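Local coordinates for protein 5-formaminoimidazole-4-carboxamide-1-(beta)-D-ribofuranosyl 5'-monophosphate synthetase (PDB 2R7L) that catalyses the ATP- and formate-dependent formylation of the purine intermediate AICAR to FAICAR, without folates, at residues A[8-13]-A[109-114]; A[42-47]-A[83-88]; A[63-68]-A[79-84]. All coordinates share one frame; numbering follows the deposited sequence.

All three contacts are mainly apolar, without polar bonds between their segments, and lie on the same side of the chain's centre, away from the annotated sites. Contacts 2 and 3 are close neighbours, their centres about 7 Å apart. Contact 3 sets helix 76-84 on the outermost strand 63-66; contact 2 sets Leu-85, in the turn after that helix, and Ser-87, opening strand 87-89, on Val-44 of strand 43-47. Contact 1 joins the N-terminal helix 4-11 to the loop bordering strand 87-89, at the other edge of that sheet. Val-44 and Ser-87 are buried in contact 2; contact 3 pairs buried Ile-65 and Leu-82 with a lysine stem at its margin; contact 1 has buried Pro-111 and Phe-11 beside partly exposed Ile-10.

Contact 1 (A[8-13]-A[109-114]); sequences LEIFDK and LVPMFG
Pro-111 presents its ring to two consecutive residues of the N-terminal helix, Ile-10 and Phe-11. Its CD lies 3.9 Å from CG2 of Ile-10, and its CG lies 4.1 Å from CB of Phe-11, so neighbouring ring carbons each meet a different residue. The Ile-10 side chain crosses the proline at about a right angle. With CG2 anti to the backbone N, the branched methyl of Ile-10 is the group turned to the ring, while CG1 and CD1 lead off past it. Phe-11 has its CG anti to the backbone N as well (chi1 -179°), which leaves CB rather than the ring as the nearest atom to Pro-111; the proline CG approaches the aromatic ring obliquely.

The tight part is the Pro-111 ring itself, held against Ile-10 CG2 and Phe-11 CB. From there the buried side continues through Phe-11, whose ring is covered further by Ile-88 of strand 87-89 and Leu-351 of helix 339-353, and Lys-16 makes a cation-pi contact with it. Pro-111 is buried too, and because it lacks an N-H its backbone bond to Val-89 must use its carbonyl O, which fixes the loop alongside strand 87-89. The loose side is the outer edge of Ile-10: this residue is partly exposed, and its CD1 stays 5.1 Å from the side-chain CB of Leu-109. Beyond it, Glu-9 and Lys-13 face solvent. Arg-83 nevertheless reaches this margin, packing on Ile-10 and hydrogen-bonding the carbonyl O of Leu-109.

The two segments share no polar bond, and together they bury 167 Å². Their chemistry therefore implies an association set by shape and burial of hydrocarbon, the position of the loop 109-114 being set by its backbone bonds to Val-89.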
ATOM      1  N   LEU A   8      18.255  -8.619 -32.600  1.00 56.32           N
ATOM      2  CA  LEU A   8      18.292  -9.776 -31.710  1.00 57.59           C
ATOM      3  C   LEU A   8      19.725 -10.200 -31.398  1.00 65.24           C
ATOM      4  O   LEU A   8      20.030 -10.596 -30.271  1.00 69.52           O
ATOM      5  CB  LEU A   8      17.505 -10.946 -32.297  1.00 52.04           C
ATOM      6  CG  LEU A   8      15.980 -10.793 -32.281  1.00 57.92           C
ATOM      7  CD1 LEU A   8      15.300 -12.099 -32.652  1.00 58.31           C
ATOM      8  CD2 LEU A   8      15.487 -10.300 -30.923  1.00 56.32           C
ATOM      9  N   GLU A   9      20.599 -10.096 -32.395  1.00 64.33           N
ATOM     10  CA  GLU A   9      22.001 -10.456 -32.231  1.00 66.96           C
ATOM     11  C   GLU A   9      22.802  -9.357 -31.537  1.00 60.72           C
ATOM     12  O   GLU A   9      23.934  -9.585 -31.115  1.00 65.85           O
ATOM     13  CB  GLU A   9      22.630 -10.830 -33.578  1.00 72.35           C
ATOM     14  CG  GLU A   9      22.031 -12.094 -34.203  1.00 80.69           C
ATOM     15  CD  GLU A   9      22.729 -12.523 -35.487  1.00 81.64           C
ATOM     16  OE1 GLU A   9      23.967 -12.359 -35.587  1.00 85.36           O
ATOM     17  OE2 GLU A   9      22.036 -13.034 -36.395  1.00 83.61           O
ATOM     18  N   ILE A  10      22.223  -8.166 -31.426  1.00 55.67           N
ATOM     19  CA  ILE A  10      22.811  -7.108 -30.604  1.00 54.44           C
ATOM     20  C   ILE A  10      22.422  -7.361 -29.149  1.00 57.13           C
ATOM     21  O   ILE A  10      23.229  -7.191 -28.230  1.00 55.23           O
ATOM     22  CB  ILE A  10      22.319  -5.703 -31.022  1.00 56.92           C
ATOM     23  CG1 ILE A  10      22.874  -5.313 -32.396  1.00 61.58           C
ATOM     24  CG2 ILE A  10      22.734  -4.654 -29.993  1.00 50.60           C
ATOM     25  CD1 ILE A  10      24.332  -4.903 -32.382  1.00 63.09           C
ATOM     26  N   PHE A  11      21.173  -7.779 -28.962  1.00 51.41           N
ATOM     27  CA  PHE A  11      20.622  -8.047 -27.645  1.00 57.55           C
ATOM     28  C   PHE A  11      21.173  -9.350 -27.078  1.00 64.83           C
ATOM     29  O   PHE A  11      21.268  -9.509 -25.860  1.00 64.83           O
ATOM     30  CB  PHE A  11      19.094  -8.115 -27.718  1.00 50.52           C
ATOM     31  CG  PHE A  11      18.436  -8.377 -26.393  1.00 52.73           C
ATOM     32  CD1 PHE A  11      17.915  -9.628 -26.097  1.00 51.05           C
ATOM     33  CD2 PHE A  11      18.346  -7.374 -25.438  1.00 48.51           C
ATOM     34  CE1 PHE A  11      17.312  -9.873 -24.869  1.00 50.51           C
ATOM     35  CE2 PHE A  11      17.747  -7.614 -24.214  1.00 49.00           C
ATOM     36  CZ  PHE A  11      17.227  -8.864 -23.930  1.00 44.31           C
ATOM     37  N   ASP A  12      21.529 -10.280 -27.964  1.00 68.23           N
ATOM     38  CA  ASP A  12      22.086 -11.569 -27.552  1.00 67.20           C
ATOM     39  C   ASP A  12      23.447 -11.418 -26.887  1.00 63.65           C
ATOM     40  O   ASP A  12      23.896 -12.309 -26.172  1.00 67.76           O
ATOM     41  CB  ASP A  12      22.193 -12.521 -28.742  1.00 73.56           C
ATOM     42  CG  ASP A  12      20.932 -13.330 -28.952  1.00 83.53           C
ATOM     43  OD1 ASP A  12      20.147 -13.473 -27.988  1.00 86.49           O
ATOM     44  OD2 ASP A  12      20.727 -13.830 -30.080  1.00 89.75           O
ATOM     45  N   LYS A  13      24.097 -10.285 -27.128  1.00 62.82           N
ATOM     46  CA  LYS A  13      25.401 -10.010 -26.547  1.00 60.72           C
ATOM     47  C   LYS A  13      25.256  -9.135 -25.311  1.00 59.31           C
ATOM     48  O   LYS A  13      26.243  -8.673 -24.739  1.00 54.57           O
ATOM     49  CB  LYS A  13      26.307  -9.333 -27.575  1.00 65.28           C
ATOM     50  CG  LYS A  13      26.451 -10.115 -28.869  1.00 74.04           C
ATOM     51  CD  LYS A  13      27.481  -9.485 -29.794  1.00 82.17           C
ATOM     52  CE  LYS A  13      27.649 -10.304 -31.068  1.00 85.36           C
ATOM     53  NZ  LYS A  13      28.764  -9.792 -31.914  1.00 86.91           N
ATOM     54  N   LEU A 109      21.312   1.452 -34.094  1.00 57.44           N
ATOM     55  CA  LEU A 109      21.540   0.057 -33.721  1.00 63.21           C
ATOM     56  C   LEU A 109      21.471  -0.165 -32.210  1.00 60.96           C
ATOM     57  O   LEU A 109      22.487  -0.413 -31.559  1.00 60.03           O
ATOM     58  CB  LEU A 109      22.881  -0.430 -34.276  1.00 63.22           C
ATOM     59  CG  LEU A 109      22.997  -0.512 -35.799  1.00 67.14           C
ATOM     60  CD1 LEU A 109      24.437  -0.778 -36.212  1.00 68.85           C
ATOM     61  CD2 LEU A 109      22.065  -1.580 -36.351  1.00 63.45           C
ATOM     62  N   VAL A 110      20.264  -0.063 -31.663  1.00 57.69           N
ATOM     63  CA  VAL A 110      20.017  -0.311 -30.248  1.00 47.11           C
ATOM     64  C   VAL A 110      18.652  -0.962 -30.140  1.00 46.29           C
ATOM     65  O   VAL A 110      17.712  -0.520 -30.791  1.00 54.99           O
ATOM     66  CB  VAL A 110      20.025   0.991 -29.428  1.00 42.46           C
ATOM     67  CG1 VAL A 110      20.060   0.687 -27.926  1.00 41.69           C
ATOM     68  CG2 VAL A 110      21.208   1.853 -29.815  1.00 41.30           C
ATOM     69  N   PRO A 111      18.541  -2.040 -29.344  1.00 47.30           N
ATOM     70  CA  PRO A 111      17.248  -2.689 -29.172  1.00 40.53           C
ATOM     71  C   PRO A 111      16.190  -1.664 -28.776  1.00 36.44           C
ATOM     72  O   PRO A 111      16.482  -0.733 -28.026  1.00 39.06           O
ATOM     73  CB  PRO A 111      17.507  -3.674 -28.033  1.00 43.43           C
ATOM     74  CG  PRO A 111      18.951  -3.995 -28.152  1.00 42.08           C
ATOM     75  CD  PRO A 111      19.604  -2.718 -28.583  1.00 44.98           C
ATOM     76  N   MET A 112      14.978  -1.824 -29.290  1.00 41.17           N
ATOM     77  CA  MET A 112      13.946  -0.809 -29.107  1.00 44.47           C
ATOM     78  C   MET A 112      12.623  -1.489 -28.844  1.00 35.26           C
ATOM     79  O   MET A 112      12.249  -2.407 -29.564  1.00 39.16           O
ATOM     80  CB  MET A 112      13.835   0.071 -30.355  1.00 44.78           C
ATOM     81  CG  MET A 112      13.729   1.563 -30.062  1.00 53.42           C
ATOM     82  SD  MET A 112      13.498   2.563 -31.553  1.00 57.36           S
ATOM     83  CE  MET A 112      11.997   1.807 -32.194  1.00 53.73           C
ATOM     84  N   PHE A 113      11.921  -1.054 -27.802  1.00 33.69           N
ATOM     85  CA  PHE A 113      10.607  -1.606 -27.507  1.00 31.90           C
ATOM     86  C   PHE A 113       9.606  -1.153 -28.573  1.00 38.48           C
ATOM     87  O   PHE A 113       9.525   0.031 -28.886  1.00 35.48           O
ATOM     88  CB  PHE A 113      10.136  -1.165 -26.116  1.00 30.94           C
ATOM     89  CG  PHE A 113       8.807  -1.739 -25.720  1.00 31.97           C
ATOM     90  CD1 PHE A 113       8.718  -3.024 -25.204  1.00 30.17           C
ATOM     91  CD2 PHE A 113       7.644  -1.002 -25.872  1.00 30.78           C
ATOM     92  CE1 PHE A 113       7.493  -3.562 -24.841  1.00 31.51           C
ATOM     93  CE2 PHE A 113       6.417  -1.532 -25.513  1.00 32.21           C
ATOM     94  CZ  PHE A 113       6.341  -2.814 -24.988  1.00 34.26           C
ATOM     95  N   GLY A 114       8.852  -2.098 -29.128  1.00 38.49           N
ATOM     96  CA  GLY A 114       7.865  -1.785 -30.153  1.00 45.16           C
ATOM     97  C   GLY A 114       8.193  -2.302 -31.548  1.00 49.13           C
ATOM     98  O   GLY A 114       9.208  -2.974 -31.757  1.00 42.15           O
TER

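Contact 2 (A[42-47]-A[83-88]); sequences STVCIT and RELNSI
The backbones come nearest at Val-44 and Ser-87, whose CA atoms are 7.5 Å apart, too far for main-chain pairing, so the gap is filled by side chains. Val-44 carries the whole contact from its strand. Its CG2 touches CD1 of Leu-85 at 3.9 Å, and its CG1 is only slightly farther from the same methyl, at 4.1 Å; the leucine methyl thus meets both branches of the valine. The two side chains cross obliquely. CG1 of Val-44 is anti to the backbone N (chi1 -178°), and CG2, placed beside that N, is the branch that also meets the serine: OG of Ser-87 lies 3.7 Å from it, an oxygen-to-methyl contact with no bond implied.

That hydroxyl has its polar partner elsewhere. Ser-87 OG is hydrogen-bonded to Thr-20 OG1, with a weak bond to the carbonyl O of Leu-82, and Leu-85 O is likewise bonded to Thr-20 OG1. Thr-20 OG1 is thus a common partner of these two oxygens, Ser-87 OG and Leu-85 O, while the methyl groups do the packing. Val-44 is also covered by Thr-20 and Ala-22 of the intervening strand 20-24.

Between Leu-85 and Ser-87 the chain passes from helix to strand. Asn-86 takes a positive phi of 61° and ends helix 76-84 in a Schellman motif, which is consistent with Leu-85 and Ser-87 both pointing toward Val-44. Strand 87-89 then enters the sheet on the far side of strand 20-24. A parallel sheet ordered 63-66, 43-47, 20-24, 87-89, that is 3-2-1-4, is the arrangement of a Rossmann-like domain, in agreement with the family clan of this N-terminal region.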
ATOM      1  N   SER A  42      16.953  -0.529 -13.578  1.00 28.66           N
ATOM      2  CA  SER A  42      17.756   0.671 -13.514  1.00 34.12           C
ATOM      3  C   SER A  42      17.517   1.415 -14.839  1.00 32.51           C
ATOM      4  O   SER A  42      17.334   0.787 -15.878  1.00 33.48           O
ATOM      5  CB  SER A  42      19.234   0.328 -13.335  1.00 32.34           C
ATOM      6  OG  SER A  42      19.981   1.491 -13.021  1.00 35.01           O
ATOM      7  N   THR A  43      17.496   2.743 -14.794  1.00 36.47           N
ATOM      8  CA  THR A  43      17.069   3.535 -15.946  1.00 35.30           C
ATOM      9  C   THR A  43      18.146   4.475 -16.471  1.00 37.24           C
ATOM     10  O   THR A  43      18.912   5.053 -15.697  1.00 37.12           O
ATOM     11  CB  THR A  43      15.866   4.411 -15.595  1.00 31.12           C
ATOM     12  OG1 THR A  43      16.192   5.209 -14.451  1.00 32.21           O
ATOM     13  CG2 THR A  43      14.639   3.565 -15.299  1.00 30.62           C
ATOM     14  N   VAL A  44      18.163   4.653 -17.791  1.00 39.92           N
ATOM     15  CA  VAL A  44      19.081   5.587 -18.446  1.00 38.83           C
ATOM     16  C   VAL A  44      18.305   6.704 -19.153  1.00 34.03           C
ATOM     17  O   VAL A  44      17.384   6.445 -19.925  1.00 33.59           O
ATOM     18  CB  VAL A  44      19.970   4.858 -19.477  1.00 43.02           C
ATOM     19  CG1 VAL A  44      20.952   5.829 -20.114  1.00 41.37           C
ATOM     20  CG2 VAL A  44      20.705   3.691 -18.816  1.00 39.99           C
ATOM     21  N   CYS A  45      18.685   7.944 -18.883  1.00 32.25           N
ATOM     22  CA  CYS A  45      18.031   9.090 -19.489  1.00 38.79           C
ATOM     23  C   CYS A  45      19.006   9.933 -20.308  1.00 41.51           C
ATOM     24  O   CYS A  45      19.940  10.517 -19.762  1.00 36.90           O
ATOM     25  CB  CYS A  45      17.406   9.956 -18.401  1.00 38.32           C
ATOM     26  SG  CYS A  45      16.573  11.431 -18.992  1.00 40.79           S
ATOM     27  N   ILE A  46      18.785  10.003 -21.618  1.00 44.66           N
ATOM     28  CA  ILE A  46      19.551  10.927 -22.449  1.00 41.64           C
ATOM     29  C   ILE A  46      19.059  12.352 -22.214  1.00 37.68           C
ATOM     30  O   ILE A  46      17.869  12.642 -22.369  1.00 39.08           O
ATOM     31  CB  ILE A  46      19.449  10.583 -23.935  1.00 43.10           C
ATOM     32  CG1 ILE A  46      19.757   9.106 -24.154  1.00 44.60           C
ATOM     33  CG2 ILE A  46      20.398  11.455 -24.742  1.00 47.88           C
ATOM     34  CD1 ILE A  46      19.655   8.672 -25.596  1.00 51.16           C
ATOM     35  N   THR A  47      19.971  13.236 -21.827  1.00 31.74           N
ATOM     36  CA  THR A  47      19.608  14.603 -21.489  1.00 35.09           C
ATOM     37  C   THR A  47      20.688  15.597 -21.954  1.00 39.36           C
ATOM     38  O   THR A  47      21.614  15.223 -22.670  1.00 40.33           O
ATOM     39  CB  THR A  47      19.349  14.733 -19.981  1.00 38.91           C
ATOM     40  OG1 THR A  47      18.847  16.038 -19.684  1.00 42.05           O
ATOM     41  CG2 THR A  47      20.634  14.486 -19.186  1.00 43.20           C
ATOM     42  N   ARG A  83      24.414   0.551 -25.689  1.00 52.36           N
ATOM     43  CA  ARG A  83      24.623  -0.880 -25.860  1.00 55.59           C
ATOM     44  C   ARG A  83      25.460  -1.458 -24.721  1.00 50.50           C
ATOM     45  O   ARG A  83      25.264  -2.601 -24.324  1.00 46.01           O
ATOM     46  CB  ARG A  83      25.279  -1.181 -27.210  1.00 57.88           C
ATOM     47  CG  ARG A  83      24.300  -1.344 -28.369  1.00 57.21           C
ATOM     48  CD  ARG A  83      25.030  -1.835 -29.610  1.00 58.22           C
ATOM     49  NE  ARG A  83      26.151  -0.956 -29.931  1.00 58.95           N
ATOM     50  CZ  ARG A  83      26.191  -0.139 -30.978  1.00 59.14           C
ATOM     51  NH1 ARG A  83      25.175  -0.099 -31.831  1.00 50.66           N
ATOM     52  NH2 ARG A  83      27.253   0.631 -31.176  1.00 56.94           N
ATOM     53  N   GLU A  84      26.384  -0.655 -24.200  1.00 48.78           N
ATOM     54  CA  GLU A  84      27.259  -1.089 -23.115  1.00 58.43           C
ATOM     55  C   GLU A  84      26.521  -1.081 -21.782  1.00 57.57           C
ATOM     56  O   GLU A  84      26.976  -1.677 -20.805  1.00 56.11           O
ATOM     57  CB  GLU A  84      28.489  -0.186 -23.021  1.00 58.73           C
ATOM     58  CG  GLU A  84      29.525  -0.412 -24.113  1.00 70.01           C
ATOM     59  CD  GLU A  84      30.663   0.595 -24.055  1.00 73.79           C
ATOM     60  OE1 GLU A  84      30.662   1.450 -23.140  1.00 79.19           O
ATOM     61  OE2 GLU A  84      31.560   0.536 -24.926  1.00 80.05           O
ATOM     62  N   LEU A  85      25.383  -0.393 -21.752  1.00 53.49           N
ATOM     63  CA  LEU A  85      24.566  -0.292 -20.554  1.00 39.52           C
ATOM     64  C   LEU A  85      23.449  -1.311 -20.593  1.00 39.87           C
ATOM     65  O   LEU A  85      22.632  -1.382 -19.673  1.00 46.43           O
ATOM     66  CB  LEU A  85      23.989   1.117 -20.419  1.00 39.60           C
ATOM     67  CG  LEU A  85      24.965   2.164 -19.886  1.00 40.87           C
ATOM     68  CD1 LEU A  85      24.370   3.548 -20.012  1.00 46.26           C
ATOM     69  CD2 LEU A  85      25.335   1.869 -18.441  1.00 46.25           C
ATOM     70  N   ASN A  86      23.420  -2.105 -21.661  1.00 36.02           N
ATOM     71  CA  ASN A  86      22.383  -3.127 -21.851  1.00 41.77           C
ATOM     72  C   ASN A  86      20.966  -2.546 -21.925  1.00 42.81           C
ATOM     73  O   ASN A  86      19.995  -3.178 -21.494  1.00 41.54           O
ATOM     74  CB  ASN A  86      22.480  -4.201 -20.764  1.00 43.92           C
ATOM     75  CG  ASN A  86      23.880  -4.775 -20.639  1.00 44.69           C
ATOM     76  OD1 ASN A  86      24.319  -5.565 -21.478  1.00 44.59           O
ATOM     77  ND2 ASN A  86      24.591  -4.374 -19.593  1.00 40.00           N
ATOM     78  N   SER A  87      20.859  -1.348 -22.495  1.00 44.66           N
ATOM     79  CA  SER A  87      19.588  -0.627 -22.583  1.00 33.63           C
ATOM     80  C   SER A  87      18.675  -1.106 -23.699  1.00 35.47           C
ATOM     81  O   SER A  87      19.103  -1.257 -24.849  1.00 40.58           O
ATOM     82  CB  SER A  87      19.845   0.862 -22.779  1.00 34.66           C
ATOM     83  OG  SER A  87      20.690   1.391 -21.771  1.00 37.13           O
ATOM     84  N   ILE A  88      17.415  -1.351 -23.347  1.00 33.87           N
ATOM     85  CA  ILE A  88      16.333  -1.403 -24.321  1.00 27.20           C
ATOM     86  C   ILE A  88      15.719  -0.006 -24.361  1.00 42.30           C
ATOM     87  O   ILE A  88      15.238   0.497 -23.338  1.00 44.98           O
ATOM     88  CB  ILE A  88      15.248  -2.402 -23.924  1.00 32.53           C
ATOM     89  CG1 ILE A  88      15.821  -3.822 -23.845  1.00 35.58           C
ATOM     90  CG2 ILE A  88      14.061  -2.336 -24.895  1.00 28.67           C
ATOM     91  CD1 ILE A  88      14.804  -4.861 -23.403  1.00 35.63           C
TER

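Contact 3 (A[63-68]-A[79-84]); sequences KFIYVD and QEKLRE
Ile-65 projects from strand 63-66 toward Lys-81 and Leu-82 of helix 76-84, and its CB forks into two branches with different targets. The shorter one, CG2, is anti to the backbone N and meets the lysine stem, 4.0 Å from CD of Lys-81. The longer branch leaves through CG1, anti to the carbonyl carbon, and chi2 of -179° extends it fully, carrying CD1 into the helix surface. There CD1 has Leu-82 CD2 at 3.7 Å, with CG of the same leucine a little farther off, and Lys-81 CB at 4.0 Å. CD1 also packs on Val-44 of the adjoining strand.

The strand and helix belong to one beta-alpha-beta crossover: from the outermost strand 63-66 the chain passes through helix 76-84 and enters strand 87-89 at the other edge of the parallel sheet, as in Rossmann-like folds.

Ile-65 and Lys-81 run past each other in opposite directions, so the base of the lysine lies by the isoleucine tip and its CD by the isoleucine branch. Extended beyond CG, Lys-81 carries its hydrocarbon past Ile-65 and its NZ beyond the contact, toward a long, weak ion pair with Glu-77. Lys-63 NZ, a like charge, is 6.7 Å from Lys-81 NZ. Elsewhere on the helix, Arg-83 NH2 makes a salt bridge with Glu-76 and a weak, long one with Glu-80 OE2 (3.4 Å), while one guanidinium face lies over the carbonyl O of Gln-79.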
ATOM      1  N   LYS A  63      21.131   6.657 -14.453  1.00 40.94           N
ATOM      2  CA  LYS A  63      22.293   7.076 -15.228  1.00 40.96           C
ATOM      3  C   LYS A  63      21.888   8.148 -16.242  1.00 42.95           C
ATOM      4  O   LYS A  63      20.879   8.006 -16.932  1.00 44.35           O
ATOM      5  CB  LYS A  63      22.891   5.875 -15.967  1.00 44.15           C
ATOM      6  CG  LYS A  63      24.423   5.835 -16.021  1.00 61.46           C
ATOM      7  CD  LYS A  63      25.043   7.219 -16.188  1.00 65.85           C
ATOM      8  CE  LYS A  63      26.534   7.149 -16.492  1.00 71.65           C
ATOM      9  NZ  LYS A  63      26.790   6.818 -17.923  1.00 70.11           N
ATOM     10  N   PHE A  64      22.669   9.221 -16.327  1.00 44.83           N
ATOM     11  CA  PHE A  64      22.476  10.232 -17.367  1.00 44.10           C
ATOM     12  C   PHE A  64      23.529  10.106 -18.461  1.00 48.15           C
ATOM     13  O   PHE A  64      24.721   9.995 -18.173  1.00 53.19           O
ATOM     14  CB  PHE A  64      22.544  11.638 -16.778  1.00 41.33           C
ATOM     15  CG  PHE A  64      21.435  11.947 -15.824  1.00 45.72           C
ATOM     16  CD1 PHE A  64      20.175  12.282 -16.292  1.00 45.33           C
ATOM     17  CD2 PHE A  64      21.646  11.893 -14.454  1.00 48.85           C
ATOM     18  CE1 PHE A  64      19.149  12.566 -15.416  1.00 50.55           C
ATOM     19  CE2 PHE A  64      20.621  12.173 -13.570  1.00 50.27           C
ATOM     20  CZ  PHE A  64      19.370  12.511 -14.053  1.00 48.46           C
ATOM     21  N   ILE A  65      23.082  10.116 -19.714  1.00 47.01           N
ATOM     22  CA  ILE A  65      23.977  10.278 -20.860  1.00 44.45           C
ATOM     23  C   ILE A  65      23.760  11.666 -21.448  1.00 44.96           C
ATOM     24  O   ILE A  65      22.788  11.883 -22.170  1.00 45.71           O
ATOM     25  CB  ILE A  65      23.693   9.243 -21.960  1.00 41.19           C
ATOM     26  CG1 ILE A  65      23.824   7.825 -21.411  1.00 36.22           C
ATOM     27  CG2 ILE A  65      24.631   9.449 -23.142  1.00 47.49           C
ATOM     28  CD1 ILE A  65      23.573   6.736 -22.442  1.00 33.60           C
ATOM     29  N   TYR A  66      24.644  12.605 -21.121  1.00 43.55           N
ATOM     30  CA  TYR A  66      24.547  13.965 -21.643  1.00 47.48           C
ATOM     31  C   TYR A  66      25.001  14.076 -23.104  1.00 53.16           C
ATOM     32  O   TYR A  66      26.018  13.505 -23.496  1.00 52.13           O
ATOM     33  CB  TYR A  66      25.357  14.930 -20.781  1.00 41.79           C
ATOM     34  CG  TYR A  66      24.678  15.317 -19.497  1.00 45.87           C
ATOM     35  CD1 TYR A  66      24.093  16.566 -19.349  1.00 45.34           C
ATOM     36  CD2 TYR A  66      24.613  14.431 -18.427  1.00 47.71           C
ATOM     37  CE1 TYR A  66      23.464  16.924 -18.173  1.00 44.62           C
ATOM     38  CE2 TYR A  66      23.982  14.778 -17.247  1.00 45.18           C
ATOM     39  CZ  TYR A  66      23.411  16.025 -17.126  1.00 46.90           C
ATOM     40  OH  TYR A  66      22.782  16.373 -15.955  1.00 41.78           O
ATOM     41  N   VAL A  67      24.226  14.806 -23.905  1.00 56.06           N
ATOM     42  CA  VAL A  67      24.606  15.128 -25.280  1.00 48.45           C
ATOM     43  C   VAL A  67      24.677  16.643 -25.449  1.00 52.72           C
ATOM     44  O   VAL A  67      24.085  17.387 -24.668  1.00 49.92           O
ATOM     45  CB  VAL A  67      23.624  14.539 -26.316  1.00 46.75           C
ATOM     46  CG1 VAL A  67      23.771  13.037 -26.391  1.00 41.41           C
ATOM     47  CG2 VAL A  67      22.181  14.937 -25.995  1.00 41.60           C
ATOM     48  N   ASP A  68      25.414  17.102 -26.457  1.00 56.35           N
ATOM     49  CA  ASP A  68      25.541  18.536 -26.709  1.00 54.61           C
ATOM     50  C   ASP A  68      24.205  19.127 -27.146  1.00 42.66           C
ATOM     51  O   ASP A  68      23.807  20.203 -26.694  1.00 41.71           O
ATOM     52  CB  ASP A  68      26.619  18.803 -27.763  1.00 61.49           C
ATOM     53  CG  ASP A  68      28.022  18.752 -27.185  1.00 68.14           C
ATOM     54  OD1 ASP A  68      28.920  18.199 -27.856  1.00 69.60           O
ATOM     55  OD2 ASP A  68      28.224  19.260 -26.058  1.00 62.28           O
ATOM     56  N   GLN A  79      24.987   5.499 -29.352  1.00 52.77           N
ATOM     57  CA  GLN A  79      24.469   4.151 -29.520  1.00 57.06           C
ATOM     58  C   GLN A  79      25.328   3.137 -28.768  1.00 60.78           C
ATOM     59  O   GLN A  79      24.823   2.115 -28.300  1.00 63.22           O
ATOM     60  CB  GLN A  79      24.417   3.772 -30.996  1.00 59.30           C
ATOM     61  CG  GLN A  79      23.649   4.736 -31.879  1.00 60.00           C
ATOM     62  CD  GLN A  79      23.423   4.176 -33.268  1.00 60.35           C
ATOM     63  OE1 GLN A  79      23.172   2.981 -33.434  1.00 58.66           O
ATOM     64  NE2 GLN A  79      23.504   5.039 -34.276  1.00 60.76           N
ATOM     65  N   GLU A  80      26.625   3.419 -28.663  1.00 59.33           N
ATOM     66  CA  GLU A  80      27.558   2.507 -28.001  1.00 61.24           C
ATOM     67  C   GLU A  80      27.379   2.481 -26.493  1.00 56.09           C
ATOM     68  O   GLU A  80      27.289   1.411 -25.895  1.00 59.24           O
ATOM     69  CB  GLU A  80      29.013   2.825 -28.363  1.00 64.18           C
ATOM     70  CG  GLU A  80      29.669   1.750 -29.223  1.00 66.91           C
ATOM     71  CD  GLU A  80      29.927   0.460 -28.457  1.00 68.53           C
ATOM     72  OE1 GLU A  80      30.480   0.531 -27.340  1.00 69.06           O
ATOM     73  OE2 GLU A  80      29.582  -0.626 -28.973  1.00 69.00           O
ATOM     74  N   LYS A  81      27.339   3.660 -25.882  1.00 53.65           N
ATOM     75  CA  LYS A  81      27.056   3.765 -24.462  1.00 56.99           C
ATOM     76  C   LYS A  81      25.772   3.017 -24.109  1.00 57.87           C
ATOM     77  O   LYS A  81      25.725   2.296 -23.115  1.00 62.69           O
ATOM     78  CB  LYS A  81      26.933   5.227 -24.046  1.00 53.00           C
ATOM     79  CG  LYS A  81      28.135   6.070 -24.398  1.00 57.22           C
ATOM     80  CD  LYS A  81      28.007   7.453 -23.785  1.00 60.42           C
ATOM     81  CE  LYS A  81      29.188   8.335 -24.141  1.00 62.64           C
ATOM     82  NZ  LYS A  81      29.036   9.689 -23.551  1.00 59.64           N
ATOM     83  N   LEU A  82      24.740   3.183 -24.933  1.00 51.26           N
ATOM     84  CA  LEU A  82      23.456   2.532 -24.688  1.00 47.93           C
ATOM     85  C   LEU A  82      23.572   1.020 -24.777  1.00 49.70           C
ATOM     86  O   LEU A  82      22.906   0.289 -24.039  1.00 47.11           O
ATOM     87  CB  LEU A  82      22.387   3.028 -25.667  1.00 45.17           C
ATOM     88  CG  LEU A  82      21.848   4.450 -25.499  1.00 45.11           C
ATOM     89  CD1 LEU A  82      20.917   4.803 -26.656  1.00 45.37           C
ATOM     90  CD2 LEU A  82      21.132   4.609 -24.163  1.00 41.40           C
ATOM     91  N   ARG A  83      24.414   0.551 -25.689  1.00 52.36           N
ATOM     92  CA  ARG A  83      24.623  -0.880 -25.860  1.00 55.59           C
ATOM     93  C   ARG A  83      25.460  -1.458 -24.721  1.00 50.50           C
ATOM     94  O   ARG A  83      25.264  -2.601 -24.324  1.00 46.01           O
ATOM     95  CB  ARG A  83      25.279  -1.181 -27.210  1.00 57.88           C
ATOM     96  CG  ARG A  83      24.300  -1.344 -28.369  1.00 57.21           C
ATOM     97  CD  ARG A  83      25.030  -1.835 -29.610  1.00 58.22           C
ATOM     98  NE  ARG A  83      26.151  -0.956 -29.931  1.00 58.95           N
ATOM     99  CZ  ARG A  83      26.191  -0.139 -30.978  1.00 59.14           C
ATOM    100  NH1 ARG A  83      25.175  -0.099 -31.831  1.00 50.66           N
ATOM    101  NH2 ARG A  83      27.253   0.631 -31.176  1.00 56.94           N
ATOM    102  N   GLU A  84      26.384  -0.655 -24.200  1.00 48.78           N
ATOM    103  CA  GLU A  84      27.259  -1.089 -23.115  1.00 58.43           C
ATOM    104  C   GLU A  84      26.521  -1.081 -21.782  1.00 57.57           C
ATOM    105  O   GLU A  84      26.976  -1.677 -20.805  1.00 56.11           O
ATOM    106  CB  GLU A  84      28.489  -0.186 -23.021  1.00 58.73           C
ATOM    107  CG  GLU A  84      29.525  -0.412 -24.113  1.00 70.01           C
ATOM    108  CD  GLU A  84      30.663   0.595 -24.055  1.00 73.79           C
ATOM    109  OE1 GLU A  84      30.662   1.450 -23.140  1.00 79.19           O
ATOM    110  OE2 GLU A  84      31.560   0.536 -24.926  1.00 80.05           O
TER